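Side-chain contacts in Pre-mRNA splicing helicase-like protein (Chaetomium thermophilum, PDB 4RVQ), which is a Brr2-type spliceosomal helicase whose N-terminal region carries a noncanonical PWI domain, probably a module for contacts with protein or RNA: residues Thr43-Ile48 and Met71-Tyr76; Lys47-Glu52 and Asp90-Leu95; Arg64-Asp69 and Lys84-Arg89. All blocks are in the same frame, centred on the assembly; numbering follows the deposited sequence. Where two conformers were deposited one is given.

Interaction 1 of 3, residues Thr43-Ile48 and Met71-Tyr76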
loop_
_atom_site.group_PDB
_atom_site.type_symbol
_atom_site.label_atom_id
_atom_site.label_comp_id
_atom_site.label_asym_id
_atom_site.label_seq_id
_atom_site.Cartn_x
_atom_site.Cartn_y
_atom_site.Cartn_z
ATOM N N THR A 43 -1.793 -10.340 -2.250
ATOM C CA THR A 43 -1.418 -10.445 -3.651
ATOM C C THR A 43 -2.395 -9.698 -4.559
ATOM O O THR A 43 -1.989 -8.922 -5.434
ATOM C CB THR A 43 -1.337 -11.938 -4.061
ATOM O OG1 THR A 43 -0.360 -12.571 -3.242
ATOM C CG2 THR A 43 -0.952 -12.086 -5.510
ATOM N N SER A 44 -3.677 -9.925 -4.310
ATOM C CA SER A 44 -4.695 -9.262 -5.122
ATOM C C SER A 44 -4.698 -7.745 -4.923
ATOM O O SER A 44 -4.803 -6.979 -5.889
ATOM C CB SER A 44 -6.066 -9.803 -4.808
ATOM O OG SER A 44 -6.146 -11.163 -5.158
ATOM N N ALA A 45 -4.558 -7.308 -3.689
ATOM C CA ALA A 45 -4.567 -5.879 -3.422
ATOM C C ALA A 45 -3.403 -5.184 -4.101
ATOM O O ALA A 45 -3.561 -4.087 -4.660
ATOM C CB ALA A 45 -4.554 -5.616 -1.911
ATOM N N LEU A 46 -2.206 -5.781 -4.088
ATOM C CA LEU A 46 -1.095 -5.149 -4.761
ATOM C C LEU A 46 -1.364 -5.031 -6.251
ATOM O O LEU A 46 -1.044 -4.003 -6.867
ATOM C CB LEU A 46 0.200 -5.962 -4.525
ATOM C CG LEU A 46 0.706 -5.851 -3.092
ATOM C CD1 LEU A 46 1.728 -6.947 -2.820
ATOM C CD2 LEU A 46 1.303 -4.467 -2.806
ATOM N N LYS A 47 -1.906 -6.085 -6.870
ATOM C CA LYS A 47 -2.220 -6.022 -8.277
ATOM C C LYS A 47 -3.241 -4.930 -8.566
ATOM O O LYS A 47 -3.061 -4.126 -9.487
ATOM C CB LYS A 47 -2.735 -7.358 -8.784
ATOM C CG LYS A 47 -2.907 -7.417 -10.289
ATOM C CD LYS A 47 -1.606 -7.008 -11.031
ATOM C CE LYS A 47 -1.765 -7.012 -12.554
ATOM N NZ LYS A 47 -0.510 -6.592 -13.240
ATOM N N ILE A 48 -4.314 -4.906 -7.780
ATOM C CA ILE A 48 -5.329 -3.879 -7.960
ATOM C C ILE A 48 -4.766 -2.462 -7.801
ATOM O O ILE A 48 -4.986 -1.594 -8.634
ATOM C CB ILE A 48 -6.503 -4.119 -7.008
ATOM C CG1 ILE A 48 -7.240 -5.409 -7.363
ATOM C CG2 ILE A 48 -7.463 -2.947 -7.052
ATOM C CD1 ILE A 48 -8.125 -5.923 -6.253
ATOM N N MET A 71 -12.977 -2.699 -3.079
ATOM C CA MET A 71 -14.118 -2.816 -2.187
ATOM C C MET A 71 -14.647 -4.259 -2.204
ATOM O O MET A 71 -15.035 -4.787 -1.165
ATOM C CB MET A 71 -15.227 -1.837 -2.571
ATOM C CG MET A 71 -14.846 -0.385 -2.239
ATOM S SD MET A 71 -16.131 0.841 -2.539
ATOM C CE MET A 71 -16.366 0.656 -4.334
ATOM N N GLU A 72 -14.723 -4.877 -3.384
ATOM C CA GLU A 72 -15.146 -6.257 -3.479
ATOM C C GLU A 72 -14.161 -7.204 -2.766
ATOM O O GLU A 72 -14.587 -8.141 -2.101
ATOM C CB GLU A 72 -15.273 -6.663 -4.933
ATOM C CG GLU A 72 -15.748 -8.112 -5.093
ATOM C CD GLU A 72 -15.990 -8.532 -6.527
ATOM O OE1 GLU A 72 -15.831 -9.743 -6.850
ATOM O OE2 GLU A 72 -16.346 -7.672 -7.355
ATOM N N LEU A 73 -12.864 -6.920 -2.874
ATOM C CA LEU A 73 -11.861 -7.758 -2.244
ATOM C C LEU A 73 -12.067 -7.798 -0.737
ATOM O O LEU A 73 -11.801 -8.820 -0.081
ATOM C CB LEU A 73 -10.470 -7.228 -2.580
ATOM C CG LEU A 73 -9.296 -8.070 -2.087
ATOM C CD1 LEU A 73 -9.265 -9.441 -2.848
ATOM C CD2 LEU A 73 -7.974 -7.330 -2.298
ATOM N N PHE A 74 -12.537 -6.689 -0.180
ATOM C CA PHE A 74 -12.769 -6.530 1.248
ATOM C C PHE A 74 -14.254 -6.763 1.602
ATOM O O PHE A 74 -14.717 -6.301 2.647
ATOM C CB PHE A 74 -12.251 -5.164 1.719
ATOM C CG PHE A 74 -10.740 -5.117 1.847
ATOM C CD1 PHE A 74 -9.932 -4.770 0.761
ATOM C CD2 PHE A 74 -10.122 -5.442 3.050
ATOM C CE1 PHE A 74 -8.547 -4.769 0.898
ATOM C CE2 PHE A 74 -8.748 -5.423 3.186
ATOM C CZ PHE A 74 -7.967 -5.090 2.119
ATOM N N ASP A 75 -14.979 -7.486 0.743
ATOM C CA ASP A 75 -16.336 -7.931 1.099
ATOM C C ASP A 75 -17.295 -6.781 1.430
ATOM O O ASP A 75 -18.257 -6.946 2.209
ATOM C CB ASP A 75 -16.278 -8.942 2.242
ATOM C CG ASP A 75 -15.524 -10.184 1.855
ATOM O OD1 ASP A 75 -15.783 -10.716 0.751
ATOM O OD2 ASP A 75 -14.676 -10.653 2.644
ATOM N N TYR A 76 -17.060 -5.643 0.785
ATOM C CA TYR A 76 -17.951 -4.468 0.876
ATOM C C TYR A 76 -18.013 -3.943 2.296
ATOM O O TYR A 76 -18.953 -3.209 2.654
ATOM C CB TYR A 76 -19.331 -4.798 0.294
ATOM C CG TYR A 76 -19.263 -5.378 -1.098
ATOM C CD1 TYR A 76 -18.773 -4.635 -2.141
ATOM C CD2 TYR A 76 -19.604 -6.703 -1.346
ATOM C CE1 TYR A 76 -18.652 -5.144 -3.388
ATOM C CE2 TYR A 76 -19.498 -7.226 -2.606
ATOM C CZ TYR A 76 -19.010 -6.456 -3.625
ATOM O OH TYR A 76 -18.920 -6.946 -4.899
#
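Leu-73 carries this contact almost alone, a worked example of one leucine touching three residues of a facing helix. Its two methyl groups divide the work. CD2 settles over the Ala-45 backbone, 3.7 Å from Ala-45 N, and also meets the methyl of the same residue, with Ala-45 CB to Leu-73 CD2 at 3.8 Å. CD1 lies beside Ser-44, 3.8 Å from Ser-44 CB. Leu-73 reaches across because its CG stands anti to the backbone N (chi1 -175°), which sends the fork of the side chain out to the other helix. Ala-45 presents only a methyl there, letting the leucine come close to the backbone.

The packing slackens at Ile-48, where CD1 approaches Leu-73 CD2 no nearer than 4.2 Å. Ser-44 forms the partly exposed rim: in the conformer given, its OG bonds to Asp-40 O within its own helix. No hydrogen bond crosses between the segments. Just past Leu-73 the helix closes in a Schellman motif, with Tyr-76 N bonded to Met-71 O and Asp-75, at positive phi, as the C-prime residue; here Asp-75 and Tyr-76 are exposed.

The contact thus joins helix 35-50 to the end of helix 63-73, with Leu-70 also against Ala-45, while Phe-74 packs onto helices 79-87 and 23-29.

Interaction 2 of 3, residues Lys47-Glu52 and Asp90-Leu95. With EDO (1,2-ethanediol), chain F; EDO (1,2-ethanediol), chain G.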
loop_
_atom_site.group_PDB
_atom_site.type_symbol
_atom_site.label_atom_id
_atom_site.label_comp_id
_atom_site.label_asym_id
_atom_site.label_seq_id
_atom_site.Cartn_x
_atom_site.Cartn_y
_atom_site.Cartn_z
ATOM N N LYS A 47 -1.906 -6.085 -6.870
ATOM C CA LYS A 47 -2.220 -6.022 -8.277
ATOM C C LYS A 47 -3.241 -4.930 -8.566
ATOM O O LYS A 47 -3.061 -4.126 -9.487
ATOM C CB LYS A 47 -2.735 -7.358 -8.784
ATOM C CG LYS A 47 -2.907 -7.417 -10.289
ATOM C CD LYS A 47 -1.606 -7.008 -11.031
ATOM C CE LYS A 47 -1.765 -7.012 -12.554
ATOM N NZ LYS A 47 -0.510 -6.592 -13.240
ATOM N N ILE A 48 -4.314 -4.906 -7.780
ATOM C CA ILE A 48 -5.329 -3.879 -7.960
ATOM C C ILE A 48 -4.766 -2.462 -7.801
ATOM O O ILE A 48 -4.986 -1.594 -8.634
ATOM C CB ILE A 48 -6.503 -4.119 -7.008
ATOM C CG1 ILE A 48 -7.240 -5.409 -7.363
ATOM C CG2 ILE A 48 -7.463 -2.947 -7.052
ATOM C CD1 ILE A 48 -8.125 -5.923 -6.253
ATOM N N LEU A 49 -4.010 -2.240 -6.728
ATOM C CA LEU A 49 -3.500 -0.901 -6.429
ATOM C C LEU A 49 -2.536 -0.413 -7.466
ATOM O O LEU A 49 -2.368 0.803 -7.631
ATOM C CB LEU A 49 -2.801 -0.897 -5.077
ATOM C CG LEU A 49 -3.718 -0.994 -3.850
ATOM C CD1 LEU A 49 -2.938 -1.371 -2.603
ATOM C CD2 LEU A 49 -4.479 0.359 -3.650
ATOM N N SER A 50 -1.846 -1.330 -8.131
ATOM C CA SER A 50 -0.842 -0.915 -9.098
ATOM C C SER A 50 -1.497 -0.317 -10.334
ATOM O O SER A 50 -0.828 0.339 -11.115
ATOM C CB SER A 50 0.018 -2.092 -9.505
ATOM O OG SER A 50 -0.727 -2.923 -10.349
ATOM N N GLY A 51 -2.797 -0.537 -10.497
ATOM C CA GLY A 51 -3.486 -0.017 -11.653
ATOM C C GLY A 51 -3.053 -0.653 -12.953
ATOM O O GLY A 51 -3.423 -0.192 -14.025
ATOM N N GLU A 52 -2.272 -1.717 -12.869
ATOM C CA GLU A 52 -1.836 -2.404 -14.075
ATOM C C GLU A 52 -3.003 -3.127 -14.752
ATOM O O GLU A 52 -3.931 -3.580 -14.083
ATOM C CB GLU A 52 -0.720 -3.390 -13.722
ATOM C CG GLU A 52 0.587 -2.701 -13.331
ATOM C CD GLU A 52 1.587 -3.641 -12.656
ATOM O OE1 GLU A 52 1.266 -4.843 -12.491
ATOM O OE2 GLU A 52 2.692 -3.176 -12.290
ATOM N N ASP A 90 0.720 4.431 -4.303
ATOM C CA ASP A 90 2.093 4.422 -4.770
ATOM C C ASP A 90 3.048 3.894 -3.685
ATOM O O ASP A 90 3.897 3.029 -3.954
ATOM C CB ASP A 90 2.543 5.809 -5.197
ATOM C CG ASP A 90 1.881 6.280 -6.448
ATOM O OD1 ASP A 90 1.681 5.480 -7.390
ATOM O OD2 ASP A 90 1.590 7.491 -6.527
ATOM N N LYS A 91 2.908 4.392 -2.464
ATOM C CA LYS A 91 3.732 3.916 -1.382
ATOM C C LYS A 91 3.555 2.426 -1.160
ATOM O O LYS A 91 4.547 1.695 -0.981
ATOM C CB LYS A 91 3.392 4.626 -0.082
ATOM C CG LYS A 91 4.099 5.913 0.192
ATOM C CD LYS A 91 3.741 6.503 1.529
ATOM C CE LYS A 91 4.713 7.583 1.932
ATOM N NZ LYS A 91 4.275 8.346 3.109
ATOM N N VAL A 92 2.310 1.972 -1.076
ATOM C CA VAL A 92 2.079 0.578 -0.752
ATOM C C VAL A 92 2.670 -0.333 -1.831
ATOM O O VAL A 92 3.363 -1.309 -1.524
ATOM C CB VAL A 92 0.583 0.304 -0.558
ATOM C CG1 VAL A 92 0.299 -1.199 -0.345
ATOM C CG2 VAL A 92 0.075 1.059 0.653
ATOM N N VAL A 93 2.414 -0.053 -3.089
ATOM C CA VAL A 93 2.858 -0.916 -4.166
ATOM C C VAL A 93 4.387 -0.906 -4.237
ATOM O O VAL A 93 5.039 -1.962 -4.275
ATOM C CB VAL A 93 2.236 -0.465 -5.515
ATOM C CG1 VAL A 93 2.894 -1.150 -6.651
ATOM C CG2 VAL A 93 0.716 -0.716 -5.540
ATOM N N TRP A 94 4.979 0.282 -4.340
ATOM C CA TRP A 94 6.394 0.375 -4.575
ATOM C C TRP A 94 7.230 -0.001 -3.382
ATOM O O TRP A 94 8.280 -0.646 -3.528
ATOM C CB TRP A 94 6.763 1.766 -5.108
ATOM C CG TRP A 94 6.311 1.939 -6.529
ATOM C CD1 TRP A 94 5.225 2.611 -6.987
ATOM C CD2 TRP A 94 6.969 1.433 -7.673
ATOM N NE1 TRP A 94 5.169 2.552 -8.332
ATOM C CE2 TRP A 94 6.225 1.828 -8.802
ATOM C CE3 TRP A 94 8.128 0.684 -7.866
ATOM C CZ2 TRP A 94 6.604 1.495 -10.081
ATOM C CZ3 TRP A 94 8.507 0.351 -9.152
ATOM C CH2 TRP A 94 7.737 0.731 -10.246
ATOM N N LEU A 95 6.871 0.446 -2.188
ATOM C CA LEU A 95 7.654 0.129 -1.024
ATOM C C LEU A 95 7.551 -1.331 -0.610
ATOM O O LEU A 95 8.511 -1.876 -0.060
ATOM C CB LEU A 95 7.350 1.046 0.145
ATOM C CG LEU A 95 7.693 2.517 -0.058
ATOM C CD1 LEU A 95 7.148 3.363 1.050
ATOM C CD2 LEU A 95 9.187 2.690 -0.278
HETATM C C1 EDO F . 5.537 -1.832 -9.130
HETATM O O1 EDO F . 6.329 -2.667 -9.944
HETATM C C2 EDO F . 4.339 -1.337 -9.920
HETATM O O2 EDO F . 3.500 -2.472 -10.172
HETATM C C1 EDO G . 1.366 2.711 -9.865
HETATM O O1 EDO G . 2.705 2.581 -10.363
HETATM C C2 EDO G . 1.364 2.326 -8.391
HETATM O O2 EDO G . 0.269 2.950 -7.715
#
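Val-93 has the most surface buried here, followed by Leu-49 and then Ser-50. In one of its two conformers Val-93 spreads its methyls: CG2 presses on Leu-49, 3.6 Å from Leu-49 CB, and also lies 3.7 Å from Ser-50 N, whereas CG1 faces an ethanediol. Leu-49 CD1 reaches the preceding residue, meeting Val-92 CG1 at 4.0 Å, the two side chains running obliquely past each other.

Beside this apolar core two ethanediols, probably from the crystallisation liquor, fill in between Trp-94, Asp-90 and the other segment. C1 of the first lies 3.4 Å above the Trp-94 ring plane, offset toward the rim. Trp-94 NE1 donates to O1 of the second, whose O2 bonds to OD1 of Asp-90 in the conformer given. The indole also packs on Ile-110 and Met-114; an alanine here would probably leave the second diol without its N-H donor, the first without the ring face, and a gap against helix 104-116.

Lys-47 NZ forms a salt bridge with Glu-52 OE1. Ser-50, in one of two conformers, directs OG to Lys-47 O at 2.8 Å. The same OG accepts from Glu-52 N, an ST turn where the chain leaves helix 35-50, set against helix 89-99 in this all-helical PWI-like domain.

Interaction 3 of 3, residues Arg64-Asp69 and Lys84-Arg89. With SO4 (sulfate ion), chain B; EDO (1,2-ethanediol), chain H.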
loop_
_atom_site.group_PDB
_atom_site.type_symbol
_atom_site.label_atom_id
_atom_site.label_comp_id
_atom_site.label_asym_id
_atom_site.label_seq_id
_atom_site.Cartn_x
_atom_site.Cartn_y
_atom_site.Cartn_z
ATOM N N ARG A 64 -11.657 4.699 -10.302
ATOM C CA ARG A 64 -12.959 4.136 -10.004
ATOM C C ARG A 64 -12.889 2.603 -10.040
ATOM O O ARG A 64 -13.547 1.920 -9.252
ATOM C CB ARG A 64 -13.966 4.694 -11.033
ATOM C CG ARG A 64 -15.412 4.465 -10.741
ATOM C CD ARG A 64 -16.246 5.499 -11.502
ATOM N NE ARG A 64 -15.941 5.528 -12.936
ATOM C CZ ARG A 64 -15.450 6.572 -13.608
ATOM N NH1 ARG A 64 -15.176 7.724 -13.004
ATOM N NH2 ARG A 64 -15.233 6.468 -14.914
ATOM N N ASP A 65 -12.111 2.067 -10.974
ATOM C CA ASP A 65 -11.969 0.629 -11.117
ATOM C C ASP A 65 -11.147 0.048 -9.977
ATOM O O ASP A 65 -11.486 -1.024 -9.456
ATOM C CB ASP A 65 -11.334 0.281 -12.472
ATOM C CG ASP A 65 -12.256 0.568 -13.670
ATOM O OD1 ASP A 65 -13.493 0.604 -13.514
ATOM O OD2 ASP A 65 -11.726 0.753 -14.794
ATOM N N ILE A 66 -10.062 0.732 -9.585
ATOM C CA ILE A 66 -9.261 0.322 -8.455
ATOM C C ILE A 66 -10.169 0.251 -7.223
ATOM O O ILE A 66 -10.165 -0.722 -6.474
ATOM C CB ILE A 66 -8.070 1.286 -8.254
ATOM C CG1 ILE A 66 -7.069 1.136 -9.412
ATOM C CG2 ILE A 66 -7.443 1.067 -6.904
ATOM C CD1 ILE A 66 -5.938 2.153 -9.399
ATOM N N GLU A 67 -10.942 1.311 -6.980
ATOM C CA GLU A 67 -11.827 1.318 -5.840
ATOM C C GLU A 67 -12.843 0.183 -5.879
ATOM O O GLU A 67 -13.078 -0.499 -4.883
ATOM C CB GLU A 67 -12.550 2.653 -5.693
ATOM C CG GLU A 67 -13.278 2.718 -4.369
ATOM C CD GLU A 67 -14.343 3.776 -4.311
ATOM O OE1 GLU A 67 -14.420 4.489 -3.281
ATOM O OE2 GLU A 67 -15.125 3.890 -5.286
ATOM N N ASN A 68 -13.503 0.011 -7.027
ATOM C CA ASN A 68 -14.495 -1.049 -7.132
ATOM C C ASN A 68 -13.896 -2.417 -6.810
ATOM O O ASN A 68 -14.476 -3.185 -6.033
ATOM C CB ASN A 68 -15.124 -1.052 -8.512
ATOM C CG ASN A 68 -16.233 -0.010 -8.654
ATOM O OD1 ASN A 68 -16.722 0.577 -7.669
ATOM N ND2 ASN A 68 -16.627 0.227 -9.888
ATOM N N ASP A 69 -12.744 -2.711 -7.380
ATOM C CA ASP A 69 -12.144 -4.002 -7.186
ATOM C C ASP A 69 -11.690 -4.188 -5.746
ATOM O O ASP A 69 -11.844 -5.258 -5.166
ATOM C CB ASP A 69 -10.982 -4.208 -8.154
ATOM C CG ASP A 69 -11.442 -4.375 -9.601
ATOM O OD1 ASP A 69 -12.654 -4.489 -9.846
ATOM O OD2 ASP A 69 -10.563 -4.356 -10.487
ATOM N N LYS A 84 -7.642 4.013 2.829
ATOM C CA LYS A 84 -6.253 4.196 3.249
ATOM C C LYS A 84 -5.278 3.616 2.217
ATOM O O LYS A 84 -4.246 4.208 1.899
ATOM C CB LYS A 84 -6.023 3.549 4.616
ATOM C CG LYS A 84 -4.612 3.651 5.130
ATOM C CD LYS A 84 -4.490 3.231 6.577
ATOM C CE LYS A 84 -3.123 3.325 7.129
ATOM N NZ LYS A 84 -3.110 2.644 8.453
ATOM N N LEU A 85 -5.604 2.428 1.709
ATOM C CA LEU A 85 -4.738 1.802 0.732
ATOM C C LEU A 85 -4.699 2.594 -0.580
ATOM O O LEU A 85 -3.666 2.828 -1.174
ATOM C CB LEU A 85 -5.172 0.351 0.482
ATOM C CG LEU A 85 -5.043 -0.559 1.717
ATOM C CD1 LEU A 85 -5.482 -1.970 1.329
ATOM C CD2 LEU A 85 -3.640 -0.560 2.321
ATOM N N ILE A 86 -5.880 3.046 -1.020
ATOM C CA ILE A 86 -5.944 3.818 -2.255
ATOM C C ILE A 86 -5.203 5.159 -2.136
ATOM O O ILE A 86 -4.442 5.543 -3.019
ATOM C CB ILE A 86 -7.402 4.044 -2.683
ATOM C CG1 ILE A 86 -8.040 2.699 -3.020
ATOM C CG2 ILE A 86 -7.471 4.979 -3.862
ATOM C CD1 ILE A 86 -9.521 2.797 -3.359
ATOM N N GLU A 87 -5.383 5.863 -1.025
ATOM C CA GLU A 87 -4.687 7.131 -0.803
ATOM C C GLU A 87 -3.171 6.948 -0.851
ATOM O O GLU A 87 -2.447 7.856 -1.228
ATOM C CB GLU A 87 -5.077 7.734 0.544
ATOM C CG GLU A 87 -6.552 8.188 0.661
ATOM C CD GLU A 87 -6.876 9.435 -0.110
ATOM O OE1 GLU A 87 -6.002 9.980 -0.791
ATOM O OE2 GLU A 87 -8.064 9.862 -0.022
ATOM N N ASN A 88 -2.711 5.777 -0.422
ATOM C CA ASN A 88 -1.295 5.424 -0.377
ATOM C C ASN A 88 -0.890 4.443 -1.457
ATOM O O ASN A 88 0.101 3.734 -1.274
ATOM C CB ASN A 88 -0.978 4.859 1.011
ATOM C CG ASN A 88 -1.059 5.909 2.093
ATOM O OD1 ASN A 88 -0.256 6.847 2.098
ATOM N ND2 ASN A 88 -2.009 5.776 2.972
ATOM N N ARG A 89 -1.590 4.400 -2.580
ATOM C CA ARG A 89 -1.343 3.330 -3.531
ATOM C C ARG A 89 0.102 3.299 -4.007
ATOM O O ARG A 89 0.668 2.207 -4.122
ATOM C CB ARG A 89 -2.348 3.395 -4.673
ATOM C CG ARG A 89 -2.368 4.690 -5.431
ATOM C CD ARG A 89 -3.665 4.827 -6.235
ATOM N NE ARG A 89 -3.773 6.090 -6.977
ATOM C CZ ARG A 89 -4.155 7.256 -6.456
ATOM N NH1 ARG A 89 -4.482 7.372 -5.196
ATOM N NH2 ARG A 89 -4.207 8.320 -7.226
HETATM S S SO4 B . -4.746 11.287 -4.968
HETATM O O1 SO4 B . -3.320 11.611 -4.900
HETATM O O2 SO4 B . -5.110 10.906 -6.351
HETATM O O3 SO4 B . -4.958 10.166 -4.071
HETATM O O4 SO4 B . -5.450 12.458 -4.569
HETATM C C1 EDO H . -10.805 8.160 -12.892
HETATM O O1 EDO H . -11.609 7.163 -12.209
HETATM C C2 EDO H . -9.298 7.861 -12.862
HETATM O O2 EDO H . -8.562 8.828 -13.615
#
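Ile-86 O is gripped by two donors of a single residue, Arg-89, while the side chain of Ile-86 makes the contact with the facing helix. Arg-89 NH1 binds Ile-86 O at 2.8 Å with an N-H...O angle of 160°, standing well above the carbonyl plane; the backbone Arg-89 N comes to Ile-86 O from the opposite face at 3.1 Å. The chain of Arg-89 doubles back because CG sits between the backbone N and the carbonyl carbon (chi1 58°), after which it runs extended to NE. Its guanidinium then receives a sulfate, probably from the crystallisation liquor, edge-on: NH2 to sulfate O2 is 2.9 Å and NH1 to sulfate O3 is 3.0 Å, both nearly straight. NH1 therefore serves two acceptors, and together these bonds fix the rotation of the group.

Two residues earlier, at Lys-84 O, the pattern recurs, for this carbonyl takes both Asn-88 N and Asn-88 ND2, again from opposite faces, the latter at 2.9 Å. ND2 also reaches Asn-12 O. Two carbonyls at the end of helix 79-87 are thereby each held twice, just where Asn-88 leaves helical geometry before helix 89-99 begins.

Between the segments the contact is apolar. Ile-86 CD1 lands on the backbone of the other helix, 3.7 Å from Glu-67 CA, and lies against the aliphatic start of Glu-67, whose side chain runs at about a right angle to that of Ile-86. Behind it, Ile-66 CG2 approaches Ile-86 CG1 at 4.3 Å, a looser fit.

Ile-86 also touches Leu-63 and Leu-70, completing a strip along helix 63-73; Ile-66 also meets Ile-48 of helix 35-50, and Leu-85 packs on helix 23-29.

The three contacts illustrate how a small helical domain is closed by pairwise packing of neighbouring helices. Interactions 1 and 2 both start from helix 35-50, with Lys-47 and Ile-48 in common and centres about 12 Å apart, whereas interaction 3 has its centre about 9 Å from that of each. Ile-48 and Leu-49 are the joints: Ile-48 O lies 3.5 Å from Ile-66 CG1, and Leu-49 CD2 lies 3.6 Å from Leu-85 O. Helix 63-73 thus faces helix 35-50 in interaction 1 and helix 79-87 in interaction 3. The sulfate and an ethanediol at Arg-64 N in interaction 3, like the two ethanediols of interaction 2, probably come from the crystallisation liquor and mark no known functional site.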